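Local coordinates for ABC transporter periplasmic peptide-binding protein (Pseudoalteromonas, PDB 4QFP) that probably captures dipeptides in the periplasm for uptake by an ABC transporter, and here holds a bound Val-Thr dipeptide, at residues A[34-39]-A[49-54]; A[378-383]-A[412-417]; A[384-389]-A[428-433]. One frame throughout, in Å; residues are numbered along the deposited sequence. Where two conformers were deposited one is given.

How the interactions relate
All three contacts are buried and border the bound peptide, each touching the threonine, whose carboxylate is where they converge. Interaction 1 packs the loop just after strand 30-35 against the first turn of helix 50-60, largely through polar groups and waters. Interaction 2 is more apolar: the loop that follows strand 372-377 lies against the start of helix 414-422 through aromatic faces, with some of its outer residues reaching the surface. Interaction 3 takes the next turn of that same loop and sets it on strand 428-434, mixing ring-on-backbone packing with a water bridge. A salt bridge between Glu36 and Arg383 ties interaction 1 to interaction 2, and Met379 packs interaction 2 against interaction 3.

Interaction 1 of 3, residues A[34-39]-A[49-54]; sequences CAEANP and TGSTID. With THR (threonine), chain D; VAL (valine), chain C.
The Glu36 carboxylate is the flat group of this contact, and Ser51 OG donates to its OE2 at 2.8 Å from above the carboxylate plane, 40° out of it. Water 1 also donates to OE2 and links it to Asp54 OD2, while Arg383 forms a salt bridge with the same oxygen. Glu36 reaches the helix by a bend: CG sits between the backbone N and carbonyl carbon (chi1 77°), and chi2 of -88° turns the acid toward Ser51. Beside it, Ala37 CB rests 4.1 Å from Ser51 CB. Farther along, Thr52 OG1 lies over the Pro39 backbone, 3.3 Å from CA; it is hydrogen-bonded to Val40 N and donates to water 3, which donates to Asn38 O. Water 2 bridges Ala37 O and Ser51 O. The contact joins the loop leaving strand 30-35 to the first turn of helix 50-60, whose Gly50 N donates to OXT of the bound threonine at 2.9 Å. With an alanine at Glu36, Ser51 OG would probably lose its acceptor and Arg383 its counter-charge. Arg383 probably keeps the buried acid ionised, despite Asp54 nearby, and the acid in turn positions an arginine that grips the ligand.

Interaction 2 of 3, residues A[378-383]-A[412-417]; sequences AMPVSR and YEWNTF. With THR (threonine), chain D.
Trp414 and Phe417, on the first turn of helix 414-422, pack against the loop that follows strand 372-377 in a largely apolar contact beside the peptide site. Val381 CG2 sits over one face of the indole, 3.9 Å from the centroid of its five-membered ring, and Arg383 CD lies over the same face above the six-membered ring; both are CH-pi contacts. Met379 runs alongside the indole, its CB 3.7 Å from Trp414 CZ3 and its sulfur placed obliquely in a Met-aromatic contact. Phe417 takes Met379 CA over its face, 4.2 Å from the ring centroid. Trp414 reaches across the loop because its CG is anti to the backbone N (chi1 177°). The helix start is held by Glu413 at the N-cap: OE1 accepts from both Thr416 N and Thr416 OG1, and OE2 from Asn415 N. Arg383 is bent at chi2 and chi3, and its guanidinium, tilted 53° from the indole, has Trp414 CE2 over one face. From there NE donates to threonine O at 2.8 Å and NH2 to threonine OXT at 2.7 Å. This two-pronged grip on a terminal carboxylate suits a peptide receptor, and it holds the guanidinium, whose movement the indole probably limits.

Interaction 3 of 3, residues A[384-389]-A[428-433]; sequences IYNPNA and SVLLGW. With VAL (valine), chain C; THR (threonine), chain D.
Leu431 O accepts from water 4 at 2.7 Å, and that water accepts from Asn386 ND2 at 3.0 Å, so the loop is tied to the strand backbone through one solvent molecule. The other end of the Asn386 amide is busy within the loop: OD1 accepts from Asn388 N, an Asx turn, with the donor tilted 25° from the carbonyl plane. Using both ends in this way fixes how the amide is turned.

Next to it, the Tyr385 ring lies flat on the strand. Gly432 CA sits over the ring centre, 3.6 Å from the centroid, in a CH-pi contact, and Trp433 N comes over the same face nearer the rim. A side chain on Gly432 would run into Tyr385 CD1, so this close seating depends on the bare backbone. Tyr385 CG lies between its own backbone N and carbonyl carbon (chi1 50°), which lays the ring along the strand and carries its hydroxyl past Leu431 CD2 to the ligand. There OH donates to threonine O, a bond modelled as very short, and the threonine carboxylate carbon lies in the plane of the ring at its edge.

Strand 428-434 pairs antiparallel with strand 291-297; Tyr385 and the strand's Trp433 meet the ligand, consistent with a family 5 peptide-binding protein. Away from the ligand, Leu430 CD1 meets Ala389 CB at 4.0 Å, where helix 389-401 starts; Asn388 caps that helix, its OD1 accepting from Lys391 N. Leu430 also packs on Met392 and Met396 of the helix. Trp433 CB points away from the loop, and its indole offers a face to the bound valine, whose N stands 3.3 Å above the ring plane, offset toward the rim; Asp436 and Ala434 hydrogen-bond to the same valine.

Interaction 1 of 3, residues A[34-39]-A[49-54]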
loop_
_atom_site.group_PDB
_atom_site.type_symbol
_atom_site.label_atom_id
_atom_site.label_comp_id
_atom_site.label_asym_id
_atom_site.label_seq_id
_atom_site.Cartn_x
_atom_site.Cartn_y
_atom_site.Cartn_z
ATOM N N CYS A 34 17.105 -6.865 4.909
ATOM C CA CYS A 34 16.377 -6.980 6.181
ATOM C C CYS A 34 14.960 -6.461 6.029
ATOM O O CYS A 34 14.751 -5.257 5.865
ATOM C CB CYS A 34 17.081 -6.197 7.294
ATOM S SG CYS A 34 18.211 -7.178 8.302
ATOM N N ALA A 35 13.996 -7.372 6.087
ATOM C CA ALA A 35 12.599 -7.026 5.860
ATOM C C ALA A 35 11.867 -7.023 7.193
ATOM O O ALA A 35 12.247 -7.755 8.097
ATOM C CB ALA A 35 11.966 -8.023 4.911
ATOM N N GLU A 36 10.808 -6.223 7.309
ATOM C CA GLU A 36 10.140 -6.042 8.599
ATOM C C GLU A 36 9.038 -7.056 8.939
ATOM O O GLU A 36 8.557 -7.089 10.069
ATOM C CB GLU A 36 9.590 -4.615 8.748
ATOM C CG GLU A 36 8.306 -4.332 7.970
ATOM C CD GLU A 36 8.574 -3.857 6.557
ATOM O OE1 GLU A 36 9.738 -3.929 6.119
ATOM O OE2 GLU A 36 7.632 -3.390 5.883
ATOM N N ALA A 37 8.626 -7.883 7.985
ATOM C CA ALA A 37 7.566 -8.848 8.278
ATOM C C ALA A 37 7.505 -9.948 7.226
ATOM O O ALA A 37 8.100 -9.814 6.164
ATOM C CB ALA A 37 6.218 -8.134 8.376
ATOM N N ASN A 38 6.797 -11.034 7.533
ATOM C CA ASN A 38 6.587 -12.106 6.563
ATOM C C ASN A 38 5.777 -11.589 5.394
ATOM O O ASN A 38 5.003 -10.637 5.547
ATOM C CB ASN A 38 5.805 -13.269 7.184
ATOM C CG ASN A 38 6.577 -14.007 8.244
ATOM O OD1 ASN A 38 6.090 -14.194 9.361
ATOM N ND2 ASN A 38 7.765 -14.467 7.898
ATOM N N PRO A 39 5.938 -12.212 4.217
ATOM C CA PRO A 39 4.943 -11.978 3.170
ATOM C C PRO A 39 3.722 -12.793 3.543
ATOM O O PRO A 39 3.880 -13.862 4.128
ATOM C CB PRO A 39 5.603 -12.564 1.921
ATOM C CG PRO A 39 6.517 -13.623 2.444
ATOM C CD PRO A 39 6.997 -13.145 3.790
ATOM N N THR A 49 -0.768 -4.858 2.049
ATOM C CA THR A 49 0.270 -4.595 3.035
ATOM C C THR A 49 1.614 -4.389 2.356
ATOM O O THR A 49 2.122 -5.285 1.673
ATOM C CB THR A 49 0.408 -5.743 4.039
ATOM O OG1 THR A 49 -0.877 -6.059 4.596
ATOM C CG2 THR A 49 1.360 -5.333 5.160
ATOM N N GLY A 50 2.198 -3.213 2.556
ATOM C CA GLY A 50 3.412 -2.848 1.845
ATOM C C GLY A 50 4.546 -3.820 2.084
ATOM O O GLY A 50 5.411 -4.000 1.221
ATOM N N SER A 51 4.556 -4.426 3.270
ATOM C CA SER A 51 5.587 -5.405 3.644
ATOM C C SER A 51 5.624 -6.591 2.691
ATOM O O SER A 51 6.697 -7.125 2.361
ATOM C CB SER A 51 5.321 -5.944 5.058
ATOM O OG SER A 51 5.335 -4.907 6.019
ATOM N N THR A 52 4.447 -7.047 2.290
ATOM C CA THR A 52 4.371 -8.178 1.385
ATOM C C THR A 52 4.729 -7.696 -0.023
ATOM O O THR A 52 5.623 -8.249 -0.669
ATOM C CB THR A 52 2.992 -8.841 1.450
ATOM O OG1 THR A 52 2.844 -9.496 2.718
ATOM C CG2 THR A 52 2.834 -9.879 0.361
ATOM N N ILE A 53 4.072 -6.632 -0.471
ATOM C CA ILE A 53 4.270 -6.107 -1.828
ATOM C C ILE A 53 5.733 -5.761 -2.107
ATOM O O ILE A 53 6.249 -6.064 -3.185
ATOM C CB ILE A 53 3.380 -4.879 -2.083
ATOM C CG1 ILE A 53 1.907 -5.245 -1.912
ATOM C CG2 ILE A 53 3.625 -4.312 -3.476
ATOM C CD1 ILE A 53 1.395 -6.262 -2.908
ATOM N N ASP A 54 6.413 -5.149 -1.137
ATOM C CA ASP A 54 7.826 -4.813 -1.320
ATOM C C ASP A 54 8.679 -6.046 -1.640
ATOM O O ASP A 54 9.632 -5.964 -2.420
ATOM C CB ASP A 54 8.397 -4.099 -0.095
ATOM C CG ASP A 54 8.098 -2.604 -0.082
ATOM O OD1 ASP A 54 7.645 -2.048 -1.109
ATOM O OD2 ASP A 54 8.325 -1.983 0.969
HETATM N N THR D . -0.354 -0.241 3.018
HETATM C CA THR D . -0.115 0.157 4.399
HETATM C C THR D . 1.358 -0.056 4.750
HETATM O O THR D . 1.866 0.400 5.789
HETATM C CB THR D . -0.986 -0.657 5.370
HETATM O OG1 THR D . -0.813 -2.050 5.097
HETATM C CG2 THR D . -2.462 -0.295 5.200
HETATM O OXT THR D . 2.074 -0.715 3.988
HETATM N N VAL C . -0.606 1.097 -0.383
HETATM C CA VAL C . -0.410 0.051 0.616
HETATM C C VAL C . -0.287 0.633 2.017
HETATM O O VAL C . -0.116 1.834 2.197
HETATM C CB VAL C . 0.885 -0.736 0.357
HETATM C CG1 VAL C . 0.830 -1.478 -0.975
HETATM C CG2 VAL C . 2.084 0.205 0.403
HETATM O O HOH W 1 6.903 -1.834 3.380
HETATM O O HOH W 2 8.676 -7.438 4.465
HETATM O O HOH W 3 3.378 -8.381 5.207
#

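Interaction 2 of 3, residues A[378-383]-A[412-417]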
loop_
_atom_site.group_PDB
_atom_site.type_symbol
_atom_site.label_atom_id
_atom_site.label_comp_id
_atom_site.label_asym_id
_atom_site.label_seq_id
_atom_site.Cartn_x
_atom_site.Cartn_y
_atom_site.Cartn_z
ATOM N N ALA A 378 -1.746 0.440 17.881
ATOM C CA ALA A 378 -0.486 0.963 17.386
ATOM C C ALA A 378 0.280 -0.101 16.631
ATOM O O ALA A 378 0.459 -1.218 17.122
ATOM C CB ALA A 378 0.350 1.494 18.549
ATOM N N MET A 379 0.739 0.260 15.437
ATOM C CA MET A 379 1.552 -0.619 14.620
ATOM C C MET A 379 2.868 -0.936 15.308
ATOM O O MET A 379 3.503 -0.063 15.916
ATOM C CB MET A 379 1.819 0.046 13.270
ATOM C CG MET A 379 0.607 0.755 12.715
ATOM S SD MET A 379 0.973 1.607 11.190
ATOM C CE MET A 379 1.674 3.130 11.823
ATOM N N PRO A 380 3.297 -2.192 15.200
ATOM C CA PRO A 380 4.504 -2.699 15.846
ATOM C C PRO A 380 5.782 -2.471 15.024
ATOM O O PRO A 380 6.866 -2.820 15.486
ATOM C CB PRO A 380 4.205 -4.192 15.967
ATOM C CG PRO A 380 3.374 -4.485 14.736
ATOM C CD PRO A 380 2.573 -3.241 14.456
ATOM N N VAL A 381 5.658 -1.909 13.827
ATOM C CA VAL A 381 6.809 -1.704 12.951
ATOM C C VAL A 381 6.839 -0.292 12.380
ATOM O O VAL A 381 5.818 0.400 12.365
ATOM C CB VAL A 381 6.818 -2.706 11.776
ATOM C CG1 VAL A 381 7.085 -4.107 12.283
ATOM C CG2 VAL A 381 5.503 -2.654 11.006
ATOM N N SER A 382 8.007 0.130 11.899
ATOM C CA SER A 382 8.133 1.441 11.273
ATOM C C SER A 382 7.526 1.429 9.872
ATOM O O SER A 382 7.746 0.485 9.102
ATOM C CB SER A 382 9.599 1.878 11.213
ATOM O OG SER A 382 9.737 3.091 10.494
ATOM N N ARG A 383 6.759 2.470 9.553
ATOM C CA ARG A 383 6.175 2.644 8.222
ATOM C C ARG A 383 6.591 4.011 7.706
ATOM O O ARG A 383 6.938 4.895 8.489
ATOM C CB ARG A 383 4.644 2.602 8.247
ATOM C CG ARG A 383 4.014 1.476 9.066
ATOM C CD ARG A 383 4.530 0.118 8.639
ATOM N NE ARG A 383 4.080 -0.292 7.310
ATOM C CZ ARG A 383 4.861 -0.908 6.428
ATOM N NH1 ARG A 383 6.135 -1.148 6.727
ATOM N NH2 ARG A 383 4.379 -1.275 5.246
ATOM N N TYR A 412 -0.116 -5.843 18.028
ATOM C CA TYR A 412 0.134 -7.242 17.666
ATOM C C TYR A 412 1.213 -7.328 16.598
ATOM O O TYR A 412 1.569 -6.323 15.997
ATOM C CB TYR A 412 -1.122 -7.916 17.105
ATOM C CG TYR A 412 -2.268 -8.028 18.075
ATOM C CD1 TYR A 412 -3.204 -7.016 18.178
ATOM C CD2 TYR A 412 -2.416 -9.146 18.883
ATOM C CE1 TYR A 412 -4.258 -7.105 19.059
ATOM C CE2 TYR A 412 -3.471 -9.244 19.780
ATOM C CZ TYR A 412 -4.387 -8.214 19.858
ATOM O OH TYR A 412 -5.447 -8.284 20.731
ATOM N N GLU A 413 1.697 -8.535 16.333
ATOM C CA GLU A 413 2.558 -8.769 15.178
ATOM C C GLU A 413 1.893 -8.148 13.955
ATOM O O GLU A 413 0.670 -8.204 13.822
ATOM C CB GLU A 413 2.783 -10.266 14.976
ATOM C CG GLU A 413 3.619 -10.617 13.764
ATOM C CD GLU A 413 2.782 -10.896 12.526
ATOM O OE1 GLU A 413 1.598 -11.267 12.672
ATOM O OE2 GLU A 413 3.315 -10.754 11.404
ATOM N N TRP A 414 2.695 -7.557 13.069
ATOM C CA TRP A 414 2.188 -6.680 12.005
ATOM C C TRP A 414 1.063 -7.269 11.149
ATOM O O TRP A 414 0.014 -6.627 10.956
ATOM C CB TRP A 414 3.363 -6.207 11.147
ATOM C CG TRP A 414 3.059 -5.332 9.948
ATOM C CD1 TRP A 414 3.499 -5.544 8.673
ATOM C CD2 TRP A 414 2.317 -4.096 9.909
ATOM N NE1 TRP A 414 3.070 -4.545 7.847
ATOM C CE2 TRP A 414 2.346 -3.640 8.573
ATOM C CE3 TRP A 414 1.617 -3.347 10.862
ATOM C CZ2 TRP A 414 1.700 -2.468 8.164
ATOM C CZ3 TRP A 414 0.986 -2.175 10.457
ATOM C CH2 TRP A 414 1.030 -1.747 9.119
ATOM N N ASN A 415 1.262 -8.476 10.633
ATOM C CA ASN A 415 0.218 -9.095 9.818
ATOM C C ASN A 415 -1.014 -9.421 10.651
ATOM O O ASN A 415 -2.139 -9.239 10.199
ATOM C CB ASN A 415 0.744 -10.332 9.095
ATOM C CG ASN A 415 1.767 -9.984 8.049
ATOM O OD1 ASN A 415 1.602 -9.014 7.316
ATOM N ND2 ASN A 415 2.841 -10.762 7.977
ATOM N N THR A 416 -0.806 -9.875 11.882
ATOM C CA THR A 416 -1.934 -10.107 12.771
ATOM C C THR A 416 -2.673 -8.801 13.023
ATOM O O THR A 416 -3.896 -8.767 13.031
ATOM C CB THR A 416 -1.490 -10.711 14.110
ATOM O OG1 THR A 416 -0.784 -11.922 13.860
ATOM C CG2 THR A 416 -2.699 -11.015 14.984
ATOM N N PHE A 417 -1.913 -7.727 13.220
ATOM C CA PHE A 417 -2.458 -6.405 13.473
ATOM C C PHE A 417 -3.410 -6.024 12.344
ATOM O O PHE A 417 -4.575 -5.698 12.576
ATOM C CB PHE A 417 -1.297 -5.404 13.564
ATOM C CG PHE A 417 -1.700 -4.014 13.990
ATOM C CD1 PHE A 417 -1.788 -3.684 15.331
ATOM C CD2 PHE A 417 -1.941 -3.025 13.044
ATOM C CE1 PHE A 417 -2.144 -2.400 15.727
ATOM C CE2 PHE A 417 -2.297 -1.735 13.428
ATOM C CZ PHE A 417 -2.395 -1.418 14.765
HETATM N N THR D . -0.354 -0.241 3.018
HETATM C CA THR D . -0.115 0.157 4.399
HETATM C C THR D . 1.358 -0.056 4.750
HETATM O O THR D . 1.866 0.400 5.789
HETATM C CB THR D . -0.986 -0.657 5.370
HETATM O OG1 THR D . -0.813 -2.050 5.097
HETATM C CG2 THR D . -2.462 -0.295 5.200
HETATM O OXT THR D . 2.074 -0.715 3.988
#

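Interaction 3 of 3, residues A[384-389]-A[428-433]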
loop_
_atom_site.group_PDB
_atom_site.type_symbol
_atom_site.label_atom_id
_atom_site.label_comp_id
_atom_site.label_asym_id
_atom_site.label_seq_id
_atom_site.Cartn_x
_atom_site.Cartn_y
_atom_site.Cartn_z
ATOM N N ILE A 384 6.513 4.202 6.394
ATOM C CA ILE A 384 6.910 5.468 5.798
ATOM C C ILE A 384 6.172 6.605 6.482
ATOM O O ILE A 384 6.747 7.643 6.772
ATOM C CB ILE A 384 6.605 5.505 4.294
ATOM C CG1 ILE A 384 7.446 4.462 3.558
ATOM C CG2 ILE A 384 6.875 6.900 3.737
ATOM C CD1 ILE A 384 6.805 3.969 2.271
ATOM N N TYR A 385 4.901 6.373 6.769
ATOM C CA TYR A 385 4.009 7.410 7.263
ATOM C C TYR A 385 3.962 7.506 8.795
ATOM O O TYR A 385 3.319 8.396 9.349
ATOM C CB TYR A 385 2.607 7.156 6.704
ATOM C CG TYR A 385 2.113 5.737 6.904
ATOM C CD1 TYR A 385 1.699 5.295 8.162
ATOM C CD2 TYR A 385 2.049 4.843 5.841
ATOM C CE1 TYR A 385 1.239 3.994 8.355
ATOM C CE2 TYR A 385 1.586 3.539 6.020
ATOM C CZ TYR A 385 1.190 3.119 7.280
ATOM O OH TYR A 385 0.733 1.830 7.469
ATOM N N ASN A 386 4.631 6.578 9.474
ATOM C CA ASN A 386 4.696 6.581 10.930
ATOM C C ASN A 386 5.832 5.690 11.399
ATOM O O ASN A 386 5.700 4.466 11.419
ATOM C CB ASN A 386 3.386 6.090 11.537
ATOM C CG ASN A 386 3.340 6.268 13.038
ATOM O OD1 ASN A 386 4.379 6.373 13.699
ATOM N ND2 ASN A 386 2.130 6.312 13.591
ATOM N N PRO A 387 6.966 6.305 11.761
ATOM C CA PRO A 387 8.180 5.565 12.118
ATOM C C PRO A 387 8.059 4.837 13.452
ATOM O O PRO A 387 8.820 3.900 13.707
ATOM C CB PRO A 387 9.249 6.662 12.202
ATOM C CG PRO A 387 8.479 7.912 12.518
ATOM C CD PRO A 387 7.167 7.767 11.789
ATOM N N ASN A 388 7.100 5.241 14.279
ATOM C CA ASN A 388 6.989 4.683 15.625
ATOM C C ASN A 388 5.613 4.931 16.217
ATOM O O ASN A 388 5.437 5.848 17.015
ATOM C CB ASN A 388 8.047 5.320 16.528
ATOM C CG ASN A 388 8.298 4.528 17.795
ATOM O OD1 ASN A 388 7.445 3.772 18.257
ATOM N ND2 ASN A 388 9.477 4.710 18.371
ATOM N N ALA A 389 4.636 4.123 15.828
ATOM C CA ALA A 389 3.287 4.273 16.361
ATOM C C ALA A 389 3.247 4.015 17.865
ATOM O O ALA A 389 2.429 4.594 18.582
ATOM C CB ALA A 389 2.315 3.357 15.633
ATOM N N SER A 428 -9.865 2.907 18.136
ATOM C CA SER A 428 -9.181 3.815 17.226
ATOM C C SER A 428 -7.842 3.182 16.883
ATOM O O SER A 428 -7.416 2.238 17.541
ATOM C CB SER A 428 -8.976 5.182 17.881
ATOM O OG SER A 428 -7.973 5.116 18.881
ATOM N N VAL A 429 -7.175 3.697 15.861
ATOM C CA VAL A 429 -5.962 3.060 15.373
ATOM C C VAL A 429 -5.054 4.065 14.678
ATOM O O VAL A 429 -5.512 4.909 13.907
ATOM C CB VAL A 429 -6.306 1.931 14.388
ATOM C CG1 VAL A 429 -7.018 2.501 13.180
ATOM C CG2 VAL A 429 -5.057 1.169 13.961
ATOM N N LEU A 430 -3.764 3.984 14.978
ATOM C CA LEU A 430 -2.757 4.698 14.207
ATOM C C LEU A 430 -2.410 3.864 12.979
ATOM O O LEU A 430 -1.868 2.771 13.096
ATOM C CB LEU A 430 -1.504 4.926 15.047
ATOM C CG LEU A 430 -1.692 5.798 16.291
ATOM C CD1 LEU A 430 -0.418 5.815 17.106
ATOM C CD2 LEU A 430 -2.122 7.209 15.917
ATOM N N LEU A 431 -2.734 4.381 11.800
ATOM C CA LEU A 431 -2.432 3.690 10.563
ATOM C C LEU A 431 -2.063 4.713 9.494
ATOM O O LEU A 431 -1.668 5.828 9.800
ATOM C CB LEU A 431 -3.624 2.847 10.100
ATOM C CG LEU A 431 -3.477 1.319 10.089
ATOM C CD1 LEU A 431 -4.713 0.663 9.485
ATOM C CD2 LEU A 431 -2.228 0.879 9.333
ATOM N N GLY A 432 -2.184 4.333 8.236
ATOM C CA GLY A 432 -1.873 5.261 7.167
ATOM C C GLY A 432 -1.836 4.586 5.820
ATOM O O GLY A 432 -2.154 3.400 5.693
ATOM N N TRP A 433 -1.425 5.337 4.809
ATOM C CA TRP A 433 -1.431 4.831 3.460
ATOM C C TRP A 433 -0.259 5.418 2.688
ATOM O O TRP A 433 -0.099 6.636 2.626
ATOM C CB TRP A 433 -2.755 5.198 2.800
ATOM C CG TRP A 433 -2.970 4.634 1.430
ATOM C CD1 TRP A 433 -2.865 5.301 0.258
ATOM C CD2 TRP A 433 -3.356 3.298 1.101
ATOM N NE1 TRP A 433 -3.152 4.469 -0.790
ATOM C CE2 TRP A 433 -3.456 3.227 -0.295
ATOM C CE3 TRP A 433 -3.612 2.149 1.856
ATOM C CZ2 TRP A 433 -3.811 2.058 -0.960
ATOM C CZ3 TRP A 433 -3.962 0.989 1.198
ATOM C CH2 TRP A 433 -4.054 0.949 -0.194
HETATM N N VAL C . -0.606 1.097 -0.383
HETATM C CA VAL C . -0.410 0.051 0.616
HETATM C C VAL C . -0.287 0.633 2.017
HETATM O O VAL C . -0.116 1.834 2.197
HETATM C CB VAL C . 0.885 -0.736 0.357
HETATM C CG1 VAL C . 0.830 -1.478 -0.975
HETATM C CG2 VAL C . 2.084 0.205 0.403
HETATM N N THR D . -0.354 -0.241 3.018
HETATM C CA THR D . -0.115 0.157 4.399
HETATM C C THR D . 1.358 -0.056 4.750
HETATM O O THR D . 1.866 0.400 5.789
HETATM C CB THR D . -0.986 -0.657 5.370
HETATM O OG1 THR D . -0.813 -2.050 5.097
HETATM C CG2 THR D . -2.462 -0.295 5.200
HETATM O OXT THR D . 2.074 -0.715 3.988
HETATM O O HOH W 4 -0.213 6.810 11.827
#